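PDB 2XFV: regulatory protein SWI6 from Saccharomyces cerevisiae, which acts as the shared regulatory subunit of the SBF and MBF complexes, which drive cell-cycle-dependent transcription, here seen through its amino-terminal domain. Local coordinates for residues 3-11 with 95-103; 30-41 with 59-69. All blocks are in the same frame, centred on the assembly; numbering follows the deposited sequence. Where two conformers were deposited one is given.

Contact 1. Residues 3-11 with 95-103; sequences EEVVRYLGP and LFGLFQDAF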
# COMPACT_ATOMS: atom_id res chain seq x y z
N GLU A 3 16.22 5.96 -11.62
CA GLU A 3 14.87 6.42 -11.98
C GLU A 3 14.35 7.14 -10.75
O GLU A 3 14.61 6.72 -9.63
CB GLU A 3 13.97 5.22 -12.29
CG GLU A 3 14.41 4.43 -13.52
CD GLU A 3 13.72 3.07 -13.66
OE1 GLU A 3 12.91 2.69 -12.79
OE2 GLU A 3 13.99 2.38 -14.66
N GLU A 4 13.60 8.22 -10.94
CA GLU A 4 13.25 9.01 -9.77
C GLU A 4 11.87 9.66 -9.86
O GLU A 4 11.47 10.13 -10.92
CB GLU A 4 14.34 10.07 -9.58
CG GLU A 4 14.32 10.75 -8.25
CD GLU A 4 15.60 11.50 -7.98
OE1 GLU A 4 16.56 10.87 -7.48
OE2 GLU A 4 15.66 12.71 -8.28
N VAL A 5 11.16 9.66 -8.74
CA VAL A 5 9.91 10.42 -8.63
C VAL A 5 9.92 11.15 -7.29
O VAL A 5 10.35 10.61 -6.28
CB VAL A 5 8.66 9.51 -8.74
CG1 VAL A 5 8.68 8.44 -7.66
CG2 VAL A 5 7.39 10.34 -8.64
N VAL A 6 9.46 12.39 -7.30
CA VAL A 6 9.37 13.15 -6.05
C VAL A 6 7.96 13.68 -5.82
O VAL A 6 7.29 14.11 -6.75
CB VAL A 6 10.40 14.32 -6.00
CG1 VAL A 6 10.13 15.33 -7.10
CG2 VAL A 6 10.38 14.99 -4.63
N ARG A 7 7.53 13.65 -4.56
CA ARG A 7 6.25 14.22 -4.17
C ARG A 7 6.48 15.06 -2.92
O ARG A 7 7.49 14.90 -2.24
CB ARG A 7 5.24 13.10 -3.89
CG ARG A 7 4.90 12.27 -5.12
CD ARG A 7 4.01 13.07 -6.09
NE ARG A 7 4.33 12.81 -7.49
CZ ARG A 7 3.87 11.76 -8.17
NH1 ARG A 7 3.09 10.88 -7.58
NH2 ARG A 7 4.20 11.60 -9.45
N TYR A 8 5.55 15.97 -2.62
CA TYR A 8 5.73 16.90 -1.50
C TYR A 8 4.56 16.83 -0.52
O TYR A 8 3.42 16.60 -0.92
CB TYR A 8 5.86 18.34 -2.02
CG TYR A 8 7.05 18.50 -2.94
CD1 TYR A 8 8.30 18.87 -2.44
CD2 TYR A 8 6.94 18.25 -4.30
CE1 TYR A 8 9.39 19.00 -3.28
CE2 TYR A 8 8.03 18.38 -5.15
CZ TYR A 8 9.25 18.75 -4.63
OH TYR A 8 10.34 18.88 -5.47
N LEU A 9 4.84 17.07 0.75
CA LEU A 9 3.78 17.15 1.75
C LEU A 9 4.06 18.26 2.76
O LEU A 9 4.99 19.05 2.59
CB LEU A 9 3.60 15.81 2.47
CG LEU A 9 4.86 15.20 3.06
CD1 LEU A 9 4.60 14.66 4.46
CD2 LEU A 9 5.38 14.10 2.15
N GLY A 10 3.25 18.31 3.82
CA GLY A 10 3.32 19.41 4.77
C GLY A 10 2.42 20.56 4.37
O GLY A 10 2.00 20.66 3.21
N PRO A 11 2.13 21.46 5.32
CA PRO A 11 1.15 22.53 5.10
C PRO A 11 1.54 23.49 3.97
O PRO A 11 0.67 24.15 3.41
CB PRO A 11 1.11 23.25 6.46
CG PRO A 11 2.37 22.91 7.13
CD PRO A 11 2.73 21.52 6.66
N LEU A 95 1.49 7.04 2.78
CA LEU A 95 1.95 7.80 1.61
C LEU A 95 1.84 7.00 0.32
O LEU A 95 2.30 7.45 -0.74
CB LEU A 95 3.40 8.26 1.80
CG LEU A 95 3.65 9.32 2.88
CD1 LEU A 95 5.13 9.66 2.96
CD2 LEU A 95 2.81 10.58 2.61
N PHE A 96 1.26 5.81 0.38
CA PHE A 96 1.14 5.02 -0.84
C PHE A 96 0.21 5.71 -1.84
O PHE A 96 0.48 5.72 -3.05
CB PHE A 96 0.68 3.58 -0.60
CG PHE A 96 0.67 2.75 -1.85
CD1 PHE A 96 1.84 2.23 -2.35
CD2 PHE A 96 -0.50 2.58 -2.57
CE1 PHE A 96 1.84 1.49 -3.53
CE2 PHE A 96 -0.51 1.84 -3.75
CZ PHE A 96 0.67 1.29 -4.22
N GLY A 97 -0.88 6.27 -1.34
CA GLY A 97 -1.81 7.03 -2.16
C GLY A 97 -1.11 8.16 -2.89
O GLY A 97 -1.33 8.39 -4.08
N LEU A 98 -0.24 8.87 -2.18
CA LEU A 98 0.46 10.01 -2.76
C LEU A 98 1.32 9.59 -3.97
O LEU A 98 1.46 10.36 -4.92
CB LEU A 98 1.32 10.72 -1.70
CG LEU A 98 2.06 12.00 -2.11
CD1 LEU A 98 1.07 13.09 -2.50
CD2 LEU A 98 2.98 12.47 -1.00
N PHE A 99 1.87 8.38 -3.92
CA PHE A 99 2.72 7.86 -4.99
C PHE A 99 2.02 6.83 -5.90
O PHE A 99 2.69 6.09 -6.62
CB PHE A 99 3.98 7.22 -4.41
CG PHE A 99 4.97 8.22 -3.85
CD1 PHE A 99 6.02 8.69 -4.63
CD2 PHE A 99 4.86 8.67 -2.55
CE1 PHE A 99 6.93 9.60 -4.13
CE2 PHE A 99 5.77 9.59 -2.03
CZ PHE A 99 6.81 10.05 -2.82
N GLN A 100 0.69 6.78 -5.87
CA GLN A 100 -0.05 5.74 -6.59
C GLN A 100 0.29 5.62 -8.09
O GLN A 100 0.35 4.51 -8.62
CB GLN A 100 -1.57 5.89 -6.38
CG GLN A 100 -2.21 7.15 -6.99
CD GLN A 100 -3.63 7.42 -6.46
OE1 GLN A 100 -4.62 6.90 -7.00
NE2 GLN A 100 -3.74 8.25 -5.43
N ASP A 101 0.52 6.74 -8.76
CA ASP A 101 0.77 6.70 -10.20
C ASP A 101 2.17 6.18 -10.55
O ASP A 101 2.47 5.95 -11.72
CB ASP A 101 0.55 8.07 -10.84
CG ASP A 101 1.57 9.10 -10.39
OD1 ASP A 101 2.14 8.93 -9.29
OD2 ASP A 101 1.81 10.07 -11.13
N ALA A 102 3.01 5.98 -9.53
CA ALA A 102 4.36 5.47 -9.73
C ALA A 102 4.45 3.95 -9.57
O ALA A 102 5.52 3.36 -9.72
CB ALA A 102 5.35 6.16 -8.78
N PHE A 103 3.32 3.32 -9.26
CA PHE A 103 3.26 1.87 -9.06
C PHE A 103 2.12 1.25 -9.86
O PHE A 103 1.02 1.80 -9.91
CB PHE A 103 3.13 1.53 -7.57
CG PHE A 103 4.37 1.85 -6.77
CD1 PHE A 103 5.43 0.96 -6.73
CD2 PHE A 103 4.48 3.06 -6.08
CE1 PHE A 103 6.59 1.26 -6.01
CE2 PHE A 103 5.63 3.37 -5.35
CZ PHE A 103 6.69 2.46 -5.32
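Arg7 meets Asp101 end-on: NH1 donates to OD1 of Asp101 at 2.8 Å in a nearly straight bond (168°), while NH2 of Arg7 reaches OD2 of Asp101 at 3.3 Å. The guanidinium and carboxylate planes are turned 43° against each other, and OD1 is approached from the syn side but out of the carboxylate plane. Asp101 was modelled in two conformers, so this salt bridge need not be present all the time. A further bond is independent of that carboxylate: NH1 of Arg7 also donates to the carbonyl O of Leu98 (3.2 Å) and meets it in the carbonyl plane, on a lone pair. Both acceptors of NH1 lie close to the guanidinium plane.

The aliphatic stem of Arg7 does the packing. With CG opposite the carbonyl carbon (chi1 -64°) and the chain bent beyond it, CG is laid over one face of the Phe99 ring, 3.7 Å from its centroid, in a CH-pi contact. CB of Arg7 rests against CD2 of Leu98 (3.7 Å), and CD2 of Leu98 in turn faces CD2 of Leu9 at 4.3 Å. In the given conformer of Val5, CG1 comes to the edge of the Phe99 ring.

Strand 2-9 pairs antiparallel with strand 15-22, and segment 95-103, mostly loop after helix 83-92, packs against both: Phe99 also touches Leu19 and Leu95 touches Leu17, while Leu95 packs back on Leu90 of that helix. At its end Phe103 enters strand 103-105 and continues a sheet into the second subunit, whose own Phe103 meets Phe96 edge-to-face.

Contact 2. Residues 30-41 with 59-69; sequences LKHFLPILQQYH and ERNKLLAHYGI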
# COMPACT_ATOMS: atom_id res chain seq x y z
N LEU A 30 17.93 4.59 0.61
CA LEU A 30 17.41 4.73 1.98
C LEU A 30 17.33 6.18 2.45
O LEU A 30 16.37 6.57 3.12
CB LEU A 30 18.28 3.95 2.97
CG LEU A 30 17.93 4.12 4.46
CD1 LEU A 30 16.55 3.53 4.76
CD2 LEU A 30 19.00 3.49 5.39
N LYS A 31 18.35 6.97 2.13
CA LYS A 31 18.51 8.26 2.83
C LYS A 31 17.28 9.17 2.72
O LYS A 31 16.96 9.90 3.66
CB LYS A 31 19.76 9.02 2.35
CG LYS A 31 19.65 9.49 0.92
CD LYS A 31 20.46 10.77 0.67
CE LYS A 31 21.94 10.50 0.61
NZ LYS A 31 22.68 11.65 -0.00
N HIS A 32 16.61 9.14 1.56
CA HIS A 32 15.43 9.99 1.33
C HIS A 32 14.28 9.78 2.32
O HIS A 32 13.46 10.67 2.52
CB HIS A 32 14.88 9.78 -0.10
CG HIS A 32 15.82 10.23 -1.18
ND1 HIS A 32 16.60 11.36 -1.07
CD2 HIS A 32 16.09 9.70 -2.40
CE1 HIS A 32 17.31 11.51 -2.18
NE2 HIS A 32 17.03 10.51 -2.99
N PHE A 33 14.22 8.59 2.93
CA PHE A 33 13.15 8.25 3.87
C PHE A 33 13.42 8.74 5.29
O PHE A 33 12.50 8.80 6.11
CB PHE A 33 12.97 6.72 3.94
CG PHE A 33 12.28 6.12 2.75
CD1 PHE A 33 10.89 5.98 2.73
CD2 PHE A 33 13.01 5.66 1.65
CE1 PHE A 33 10.24 5.41 1.64
CE2 PHE A 33 12.36 5.09 0.56
CZ PHE A 33 10.98 4.97 0.55
N LEU A 34 14.67 9.05 5.61
CA LEU A 34 15.05 9.21 7.02
C LEU A 34 14.42 10.38 7.78
O LEU A 34 13.98 10.21 8.93
CB LEU A 34 16.57 9.16 7.20
CG LEU A 34 17.22 7.86 6.71
CD1 LEU A 34 18.74 7.94 6.86
CD2 LEU A 34 16.66 6.64 7.45
N PRO A 35 14.38 11.59 7.18
CA PRO A 35 13.75 12.69 7.93
C PRO A 35 12.29 12.42 8.32
O PRO A 35 11.90 12.66 9.47
CB PRO A 35 13.83 13.87 6.95
CG PRO A 35 15.10 13.60 6.17
CD PRO A 35 15.12 12.08 6.00
N ILE A 36 11.49 11.91 7.38
CA ILE A 36 10.10 11.58 7.66
C ILE A 36 9.97 10.42 8.63
O ILE A 36 9.10 10.42 9.51
CB ILE A 36 9.33 11.29 6.34
CG1 ILE A 36 9.06 12.61 5.60
CG2 ILE A 36 8.02 10.56 6.62
CD1 ILE A 36 8.62 12.42 4.16
N LEU A 37 10.84 9.42 8.50
CA LEU A 37 10.79 8.27 9.39
C LEU A 37 11.10 8.65 10.84
O LEU A 37 10.48 8.13 11.77
CB LEU A 37 11.75 7.16 8.90
CG LEU A 37 11.67 5.81 9.62
CD1 LEU A 37 10.26 5.21 9.58
CD2 LEU A 37 12.69 4.82 9.02
N GLN A 38 12.08 9.53 11.02
CA GLN A 38 12.42 10.02 12.36
C GLN A 38 11.26 10.79 13.00
O GLN A 38 10.94 10.61 14.19
CB GLN A 38 13.69 10.89 12.31
CG GLN A 38 14.15 11.44 13.67
CD GLN A 38 14.64 10.35 14.61
OE1 GLN A 38 14.11 10.19 15.72
NE2 GLN A 38 15.63 9.59 14.18
N GLN A 39 10.62 11.66 12.22
CA GLN A 39 9.48 12.42 12.73
C GLN A 39 8.32 11.49 13.08
O GLN A 39 7.67 11.65 14.12
CB GLN A 39 9.04 13.49 11.73
CG GLN A 39 7.99 14.44 12.29
CD GLN A 39 8.52 15.26 13.46
OE1 GLN A 39 9.52 15.95 13.34
NE2 GLN A 39 7.84 15.18 14.60
N TYR A 40 8.05 10.53 12.22
CA TYR A 40 7.01 9.54 12.49
C TYR A 40 7.28 8.83 13.81
O TYR A 40 6.38 8.69 14.66
CB TYR A 40 6.94 8.52 11.35
CG TYR A 40 5.87 7.48 11.53
CD1 TYR A 40 4.52 7.81 11.37
CD2 TYR A 40 6.19 6.16 11.84
CE1 TYR A 40 3.53 6.85 11.52
CE2 TYR A 40 5.20 5.20 11.99
CZ TYR A 40 3.87 5.55 11.82
OH TYR A 40 2.88 4.61 11.97
N HIS A 41 8.52 8.39 14.00
CA HIS A 41 8.92 7.77 15.26
C HIS A 41 8.67 8.70 16.46
O HIS A 41 8.16 8.26 17.50
CB HIS A 41 10.39 7.35 15.22
CG HIS A 41 10.86 6.69 16.48
ND1 HIS A 41 11.36 7.39 17.55
CD2 HIS A 41 10.89 5.38 16.84
CE1 HIS A 41 11.68 6.55 18.52
NE2 HIS A 41 11.41 5.32 18.11
N GLU A 59 21.39 8.19 14.87
CA GLU A 59 19.92 8.20 14.81
C GLU A 59 19.43 7.16 13.79
O GLU A 59 18.45 6.45 14.03
CB GLU A 59 19.40 9.59 14.46
CG GLU A 59 19.61 10.60 15.60
CD GLU A 59 19.16 12.02 15.24
OE1 GLU A 59 19.48 12.50 14.13
OE2 GLU A 59 18.48 12.65 16.08
N ARG A 60 20.12 7.08 12.65
CA ARG A 60 19.80 6.10 11.62
C ARG A 60 19.89 4.67 12.18
O ARG A 60 19.02 3.85 11.90
CB ARG A 60 20.72 6.25 10.40
CG ARG A 60 20.37 5.33 9.22
CD ARG A 60 21.40 5.42 8.08
NE ARG A 60 22.72 4.96 8.51
CZ ARG A 60 23.86 5.24 7.87
NH1 ARG A 60 23.85 5.97 6.76
NH2 ARG A 60 25.02 4.79 8.35
N ASN A 61 20.94 4.37 12.94
CA ASN A 61 21.08 3.03 13.52
C ASN A 61 19.82 2.65 14.29
O ASN A 61 19.33 1.52 14.19
CB ASN A 61 22.27 2.95 14.50
CG ASN A 61 23.62 3.17 13.84
OD1 ASN A 61 23.80 2.92 12.64
ND2 ASN A 61 24.59 3.63 14.64
N LYS A 62 19.32 3.60 15.08
CA LYS A 62 18.17 3.37 15.96
C LYS A 62 16.89 3.11 15.19
O LYS A 62 16.07 2.30 15.60
CB LYS A 62 17.95 4.57 16.89
CG LYS A 62 18.55 4.45 18.27
CD LYS A 62 20.05 4.57 18.24
CE LYS A 62 20.56 5.14 19.55
NZ LYS A 62 21.95 5.64 19.42
N LEU A 63 16.71 3.82 14.08
CA LEU A 63 15.52 3.66 13.25
C LEU A 63 15.54 2.31 12.51
O LEU A 63 14.52 1.63 12.43
CB LEU A 63 15.41 4.81 12.25
CG LEU A 63 15.16 6.21 12.83
CD1 LEU A 63 15.30 7.26 11.74
CD2 LEU A 63 13.77 6.31 13.49
N LEU A 64 16.69 1.95 11.96
CA LEU A 64 16.82 0.67 11.26
C LEU A 64 16.56 -0.48 12.22
O LEU A 64 15.90 -1.47 11.87
CB LEU A 64 18.22 0.52 10.63
CG LEU A 64 18.57 1.49 9.49
CD1 LEU A 64 20.01 1.25 8.96
CD2 LEU A 64 17.58 1.37 8.34
N ALA A 65 17.09 -0.37 13.43
CA ALA A 65 16.88 -1.41 14.44
C ALA A 65 15.41 -1.51 14.86
O ALA A 65 14.81 -2.60 14.87
CB ALA A 65 17.78 -1.16 15.66
N HIS A 66 14.82 -0.37 15.20
CA HIS A 66 13.44 -0.35 15.71
C HIS A 66 12.42 -0.84 14.68
O HIS A 66 11.51 -1.62 15.00
CB HIS A 66 13.07 1.06 16.19
CG HIS A 66 11.66 1.18 16.67
ND1 HIS A 66 11.25 0.69 17.90
CD2 HIS A 66 10.56 1.72 16.10
CE1 HIS A 66 9.96 0.93 18.06
NE2 HIS A 66 9.52 1.55 16.98
N TYR A 67 12.56 -0.38 13.44
CA TYR A 67 11.60 -0.73 12.38
C TYR A 67 11.97 -2.01 11.64
O TYR A 67 11.27 -2.42 10.71
CB TYR A 67 11.42 0.44 11.40
CG TYR A 67 10.69 1.61 12.03
CD1 TYR A 67 9.32 1.53 12.30
CD2 TYR A 67 11.37 2.77 12.41
CE1 TYR A 67 8.64 2.58 12.90
CE2 TYR A 67 10.70 3.83 13.01
CZ TYR A 67 9.33 3.73 13.25
OH TYR A 67 8.65 4.76 13.85
N GLY A 68 13.07 -2.64 12.05
CA GLY A 68 13.48 -3.91 11.46
C GLY A 68 13.75 -3.80 9.97
O GLY A 68 13.32 -4.65 9.17
N ILE A 69 14.44 -2.74 9.58
CA ILE A 69 14.73 -2.50 8.17
C ILE A 69 16.12 -3.03 7.81
O ILE A 69 17.13 -2.54 8.31
CB ILE A 69 14.70 -0.98 7.87
CG1 ILE A 69 13.30 -0.41 8.16
CG2 ILE A 69 15.15 -0.71 6.41
CD1 ILE A 69 13.26 1.12 8.22
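The Tyr67 ring is sandwiched: CD1 of Leu37 lies over one face, 4.0 Å from the ring centroid, and CD2 of His66, from its own helix, sits over the centre of the opposite face. CD2 of Leu63 closes in at the edge. Next to this sandwich His41 turns its edge to a face of His66 in a T-shaped pair, centroids of the His41 and His66 rings 5.1 Å apart and planes at 88°. The Tyr67 side chain leaves with CG opposite the carbonyl carbon (chi1 -70°), which carries the ring across to helix 34-43, where OH lies 3.3 Å from CA of His41 and also touches CD2 of Tyr40. An alanine here removes the ring, and CD1 of Leu37 and the His66 ring would probably lose their shared packing surface, with a gap opening beside Tyr40 and His41.

Leu63 is a knob in a hole formed by Leu34, Leu37, Gln38 and His41. Farther along, CD2 of Leu37 meets CD1 of Ile69 tip to tip at 3.8 Å, and CD2 of Leu30 meets CD2 of Leu64 in the same manner at 3.9 Å. CD1 of Leu34 lies obliquely across the methylenes of Arg60. The segments of the two helices cross at 68°, their axes 10.7 Å apart; Gly68, with positive phi, leaves the helix in a Schellman motif, after which Ile69 points toward segment 30-41. Met92 of helix 83-92 touches Leu37, Tyr40 and Tyr67.

With leucine branches, ring faces and arginine methylenes in contact and no polar bond joining the segments, the helix pair is probably held mainly by shape and apolar burial. The His41-His66 pair lies toward the more exposed side, its NE2 atoms near enough that protonation of both would probably be disfavoured.

Contact 2 is nested along the chain inside the loop closed by contact 1, and their centres lie about 18 Å apart on opposite sides of the chain's centre. They still touch: CD2 of Leu9 packs on CD1 of Ile36 at 4.2 Å, and Ile36 and Phe33 also rest on strand 15-22, the partner of strand 2-9. Contact 1 borders the second subunit, whereas contact 2 touches no other chain. At contact 2 a bound calcium ion lies about 3 Å from the nearest atom of the Arg60 side chain, a proximity that does not make the arginine a ligand, and the backbone O of Tyr67 is hydrogen-bonded to a glycerol, probably from the crystallisation liquor.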